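Side-chain contacts in thiol peroxidase (Mycobacterium tuberculosis, PDB 1XVQ), which probably reduces hydrogen peroxide and organic hydroperoxides to water and alcohols at the expense of thioredoxin, protecting the cell against oxidative stress: residues A[24-29]-A[37-42]; A[141-146]-A[156-161]. All coordinates share one frame; numbering follows the deposited sequence.

Contact 1: A[24-29]-A[37-42]; sequences APAFTL and ISSDQF
Over one face of the Phe27 ring sits the methylene of Ser39: CB lies 3.5 Å from the ring centroid and 10° off the ring normal, which makes this a centred CH-pi contact. The edge of the same ring meets the backbone, with Ile37 O near its plane and 3.8 Å from Phe27 CD1. Phe42 approaches obliquely and more loosely, Phe27 CZ standing 4.4 Å from Phe42 CD1. With chi1 at 57°, CG of Phe27 stands between its own N and carbonyl carbon, a torsion that brings the ring over the CB of Ser39.

Ser39 adopts a similar torsion (chi1 49°), which turns its hydroxyl back to the other segment while the methylene stays over the ring. Its OG accepts a hydrogen bond from the amide of Phe27, Phe27 N to Ser39 OG being 3.0 Å in a nearly straight bond. The reverse link is backbone only, Ser39 N reaching Phe27 O at 2.9 Å, and Phe27 O takes a second hydrogen from a water that also lies within bonding distance of Ser38 OG. Two residues along each strand, past the non-hydrogen-bonded pair Thr28/Ser38, Leu29 and Ile37 form a hydrogen-bonded pair of the antiparallel hairpin, with Leu29 N to Ile37 O at 2.8 Å. Their CB atoms meet on the same face of this small sheet. Tyr115 and Phe111 also pack against Phe27, so the ring is shared with the segment around helix 111-114.

Chemically, Ser39 serves both polar and apolar needs: its hydroxyl and amide satisfy the N-H and C=O of Phe27, while its methylene covers the buried aromatic ring. Hydrogen bonding from the two-stranded ladder thereby continues through a side chain at the point where the strand gives way to the 3-10 turn 39-41.

Contact 2: A[141-146]-A[156-161]; sequences VAYTEL and YEAALA
Tyr143 lays one face of its ring against the backbone of Ala158 and Ala159, whose methyls sit at the rim, and this single aromatic residue makes all the close contacts of the strand with the helix segment. Ala159 CA lies 4.0 Å from the ring centroid, 16° off the normal, a CH-pi contact displaced toward the rim. From the same face, Ala159 CB meets the CE1 rim, 3.8 Å from Tyr143 CE1, and Ala158 CB the CE2 rim and the phenol oxygen, 3.7 Å from Tyr143 OH. With CG anti to the backbone N (chi1 169°), the tyrosine extends from the strand and runs alongside the helix; the small alanines let it approach the helical backbone, as Tyr143 CZ to Ala159 N at 3.9 Å confirms.

The tight part is thus the pair of alanines under the ring, which differ in burial: Ala159 is buried, its methyl also packed against Phe67 of helix 62-73 and Ile132 of strand 131-135, whereas Ala158 remains partly exposed. Looser are the flanks, where Glu145 stays apart from the helix segment and exposed Ala161 makes no contact with the strand segment. No hydrogen bond crosses between the segments. A polar link occurs just before the helix segment instead, where Glu145 OE1 accepts a hydrogen bond from the backbone N of Asn155, and Asn155 OD1 in turn accepts one from Ala158 N.

Tyr143 belongs to a classic beta bulge, since it and Ala142 both face Val134 of the adjacent strand. Helix 156-165 packing on strand 141-146, at the outer edge of the mixed four-stranded sheet within this chain, is the carboxy-terminal strand-to-helix element of the thioredoxin fold, on which peroxiredoxins are built.

In the fold
Contacts 1 and 2 follow one another along the chain, with centres about 19 Å apart. They nevertheless touch where their first segments begin: Ala24 CA lies 3.7 Å from Val141 CG2, and the backbone of Ala24 also bonds to Gly139, so the run leading into hairpin 28-38 is fastened beside the start of strand 141-146. Contact 1 is the more peripheral, its centre about 13 Å from the centre of the chain against about 11 Å for contact 2. Both lie away from the predicted peroxidatic Cys60. A bound yttrium(III) ion lies about 5 Å from the side chain of Ser38.

Contact 1: A[24-29]-A[37-42]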
# COMPACT_ATOMS: atom_id res chain seq x y z
N ALA A 24 7.74 11.72 2.51
CA ALA A 24 7.03 10.52 2.88
C ALA A 24 7.56 10.02 4.22
O ALA A 24 8.78 10.03 4.48
CB ALA A 24 7.20 9.46 1.82
N PRO A 25 6.66 9.59 5.10
CA PRO A 25 7.10 9.08 6.40
C PRO A 25 8.07 7.91 6.22
O PRO A 25 7.93 7.07 5.32
CB PRO A 25 5.79 8.63 7.07
CG PRO A 25 4.75 9.53 6.46
CD PRO A 25 5.19 9.56 4.97
N ALA A 26 9.08 7.83 7.07
CA ALA A 26 10.02 6.75 6.98
C ALA A 26 9.30 5.43 7.28
O ALA A 26 8.26 5.42 7.93
CB ALA A 26 11.14 6.93 8.02
N PHE A 27 9.82 4.34 6.76
CA PHE A 27 9.23 3.05 7.14
C PHE A 27 10.28 1.97 7.17
O PHE A 27 11.34 2.08 6.53
CB PHE A 27 8.07 2.64 6.21
CG PHE A 27 8.45 2.56 4.76
CD1 PHE A 27 9.16 1.47 4.27
CD2 PHE A 27 8.08 3.58 3.89
CE1 PHE A 27 9.49 1.38 2.91
CE2 PHE A 27 8.40 3.49 2.54
CZ PHE A 27 9.11 2.41 2.05
N THR A 28 9.98 0.93 7.94
CA THR A 28 10.85 -0.23 8.07
C THR A 28 9.96 -1.47 8.03
O THR A 28 9.59 -2.02 9.08
CB THR A 28 11.62 -0.19 9.41
OG1 THR A 28 10.68 -0.12 10.49
CG2 THR A 28 12.53 1.04 9.48
N LEU A 29 9.63 -1.90 6.83
CA LEU A 29 8.76 -3.07 6.63
C LEU A 29 9.60 -4.34 6.70
O LEU A 29 10.81 -4.26 6.86
CB LEU A 29 8.07 -2.95 5.26
CG LEU A 29 7.05 -1.80 5.21
CD1 LEU A 29 6.71 -1.46 3.76
CD2 LEU A 29 5.79 -2.19 5.98
N ILE A 37 12.92 -3.88 4.98
CA ILE A 37 12.75 -3.17 3.72
C ILE A 37 12.59 -1.76 4.26
O ILE A 37 11.53 -1.40 4.79
CB ILE A 37 11.51 -3.65 2.96
CG1 ILE A 37 11.72 -5.10 2.51
CG2 ILE A 37 11.21 -2.73 1.77
CD1 ILE A 37 10.57 -5.65 1.66
N SER A 38 13.67 -0.99 4.18
CA SER A 38 13.74 0.37 4.71
C SER A 38 13.48 1.42 3.64
O SER A 38 13.89 1.25 2.50
CB SER A 38 15.13 0.60 5.31
OG SER A 38 15.29 1.92 5.80
N SER A 39 12.81 2.51 4.01
CA SER A 39 12.51 3.54 3.04
C SER A 39 13.79 4.18 2.53
O SER A 39 13.83 4.73 1.43
CB SER A 39 11.57 4.58 3.65
OG SER A 39 12.01 5.01 4.90
N ASP A 40 14.86 4.10 3.32
CA ASP A 40 16.12 4.69 2.89
C ASP A 40 16.67 3.94 1.67
O ASP A 40 17.42 4.51 0.88
CB ASP A 40 17.12 4.67 4.04
CG ASP A 40 16.69 5.56 5.19
OD1 ASP A 40 17.17 5.34 6.32
OD2 ASP A 40 15.88 6.49 4.95
N GLN A 41 16.29 2.67 1.53
CA GLN A 41 16.72 1.84 0.40
C GLN A 41 16.19 2.32 -0.96
O GLN A 41 16.71 1.94 -2.02
CB GLN A 41 16.26 0.39 0.63
CG GLN A 41 16.80 -0.21 1.93
CD GLN A 41 16.23 -1.60 2.25
OE1 GLN A 41 16.66 -2.25 3.21
NE2 GLN A 41 15.26 -2.05 1.46
N PHE A 42 15.16 3.16 -0.94
CA PHE A 42 14.58 3.66 -2.18
C PHE A 42 14.88 5.13 -2.43
O PHE A 42 14.19 5.80 -3.20
CB PHE A 42 13.08 3.40 -2.19
CG PHE A 42 12.75 1.95 -1.95
CD1 PHE A 42 12.44 1.50 -0.67
CD2 PHE A 42 12.82 1.03 -2.99
CE1 PHE A 42 12.21 0.15 -0.43
CE2 PHE A 42 12.60 -0.32 -2.76
CZ PHE A 42 12.29 -0.76 -1.47
O HOH W 1 13.50 3.87 7.64

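Contact 2: A[141-146]-A[156-161]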
# COMPACT_ATOMS: atom_id res chain seq x y z
N VAL A 141 5.66 12.84 -0.95
CA VAL A 141 4.45 12.13 -1.32
C VAL A 141 3.91 12.84 -2.56
O VAL A 141 3.73 14.04 -2.55
CB VAL A 141 3.43 12.19 -0.17
CG1 VAL A 141 2.09 11.61 -0.62
CG2 VAL A 141 3.95 11.35 1.03
N ALA A 142 3.68 12.09 -3.63
CA ALA A 142 3.17 12.69 -4.86
C ALA A 142 1.67 12.51 -5.06
O ALA A 142 1.02 13.28 -5.81
CB ALA A 142 3.90 12.10 -6.06
N TYR A 143 1.10 11.50 -4.42
CA TYR A 143 -0.32 11.20 -4.61
C TYR A 143 -0.80 10.20 -3.58
O TYR A 143 -0.06 9.29 -3.22
CB TYR A 143 -0.53 10.60 -6.01
CG TYR A 143 -1.91 10.00 -6.25
CD1 TYR A 143 -2.20 8.69 -5.90
CD2 TYR A 143 -2.93 10.77 -6.83
CE1 TYR A 143 -3.46 8.14 -6.13
CE2 TYR A 143 -4.19 10.24 -7.06
CZ TYR A 143 -4.45 8.93 -6.71
OH TYR A 143 -5.70 8.42 -6.93
N THR A 144 -2.04 10.37 -3.11
CA THR A 144 -2.60 9.41 -2.19
C THR A 144 -4.07 9.16 -2.50
O THR A 144 -4.76 10.01 -3.08
CB THR A 144 -2.55 9.86 -0.70
OG1 THR A 144 -3.41 11.01 -0.51
CG2 THR A 144 -1.16 10.19 -0.28
N GLU A 145 -4.52 7.96 -2.18
CA GLU A 145 -5.93 7.63 -2.28
C GLU A 145 -6.24 6.57 -1.26
O GLU A 145 -5.68 5.48 -1.31
CB GLU A 145 -6.36 7.07 -3.65
CG GLU A 145 -7.90 6.83 -3.63
CD GLU A 145 -8.44 5.99 -4.76
OE1 GLU A 145 -7.66 5.37 -5.51
OE2 GLU A 145 -9.69 5.94 -4.89
N LEU A 146 -7.12 6.89 -0.32
CA LEU A 146 -7.56 5.89 0.65
C LEU A 146 -8.93 5.58 0.09
O LEU A 146 -9.81 6.45 0.14
CB LEU A 146 -7.71 6.51 2.05
CG LEU A 146 -8.54 5.64 3.01
CD1 LEU A 146 -7.82 4.33 3.30
CD2 LEU A 146 -8.81 6.40 4.31
N TYR A 156 -6.78 3.93 -10.52
CA TYR A 156 -5.47 3.63 -11.07
C TYR A 156 -4.95 4.67 -12.06
O TYR A 156 -3.75 4.92 -12.14
CB TYR A 156 -5.49 2.26 -11.75
CG TYR A 156 -5.74 1.11 -10.79
CD1 TYR A 156 -4.89 0.89 -9.70
CD2 TYR A 156 -6.83 0.25 -10.96
CE1 TYR A 156 -5.11 -0.15 -8.82
CE2 TYR A 156 -7.06 -0.81 -10.08
CZ TYR A 156 -6.19 -1.00 -9.01
OH TYR A 156 -6.41 -2.03 -8.12
N GLU A 157 -5.87 5.26 -12.81
CA GLU A 157 -5.48 6.25 -13.81
C GLU A 157 -4.81 7.46 -13.19
O GLU A 157 -3.76 7.92 -13.68
CB GLU A 157 -6.70 6.68 -14.62
CG GLU A 157 -6.40 7.59 -15.78
CD GLU A 157 -7.64 7.91 -16.60
OE1 GLU A 157 -7.51 8.65 -17.60
OE2 GLU A 157 -8.74 7.42 -16.26
N ALA A 158 -5.41 7.99 -12.13
CA ALA A 158 -4.86 9.17 -11.45
C ALA A 158 -3.52 8.85 -10.81
O ALA A 158 -2.61 9.66 -10.85
CB ALA A 158 -5.83 9.66 -10.39
N ALA A 159 -3.39 7.67 -10.21
CA ALA A 159 -2.12 7.25 -9.58
C ALA A 159 -1.02 7.17 -10.64
O ALA A 159 0.12 7.60 -10.41
CB ALA A 159 -2.27 5.88 -8.89
N LEU A 160 -1.36 6.64 -11.82
CA LEU A 160 -0.38 6.53 -12.90
C LEU A 160 0.05 7.91 -13.40
O LEU A 160 1.23 8.10 -13.73
CB LEU A 160 -0.94 5.66 -14.03
CG LEU A 160 -1.04 4.15 -13.69
CD1 LEU A 160 -1.65 3.40 -14.87
CD2 LEU A 160 0.35 3.58 -13.40
N ALA A 161 -0.86 8.87 -13.46
CA ALA A 161 -0.49 10.22 -13.90
C ALA A 161 0.45 10.84 -12.88
O ALA A 161 1.40 11.55 -13.23
CB ALA A 161 -1.73 11.10 -14.07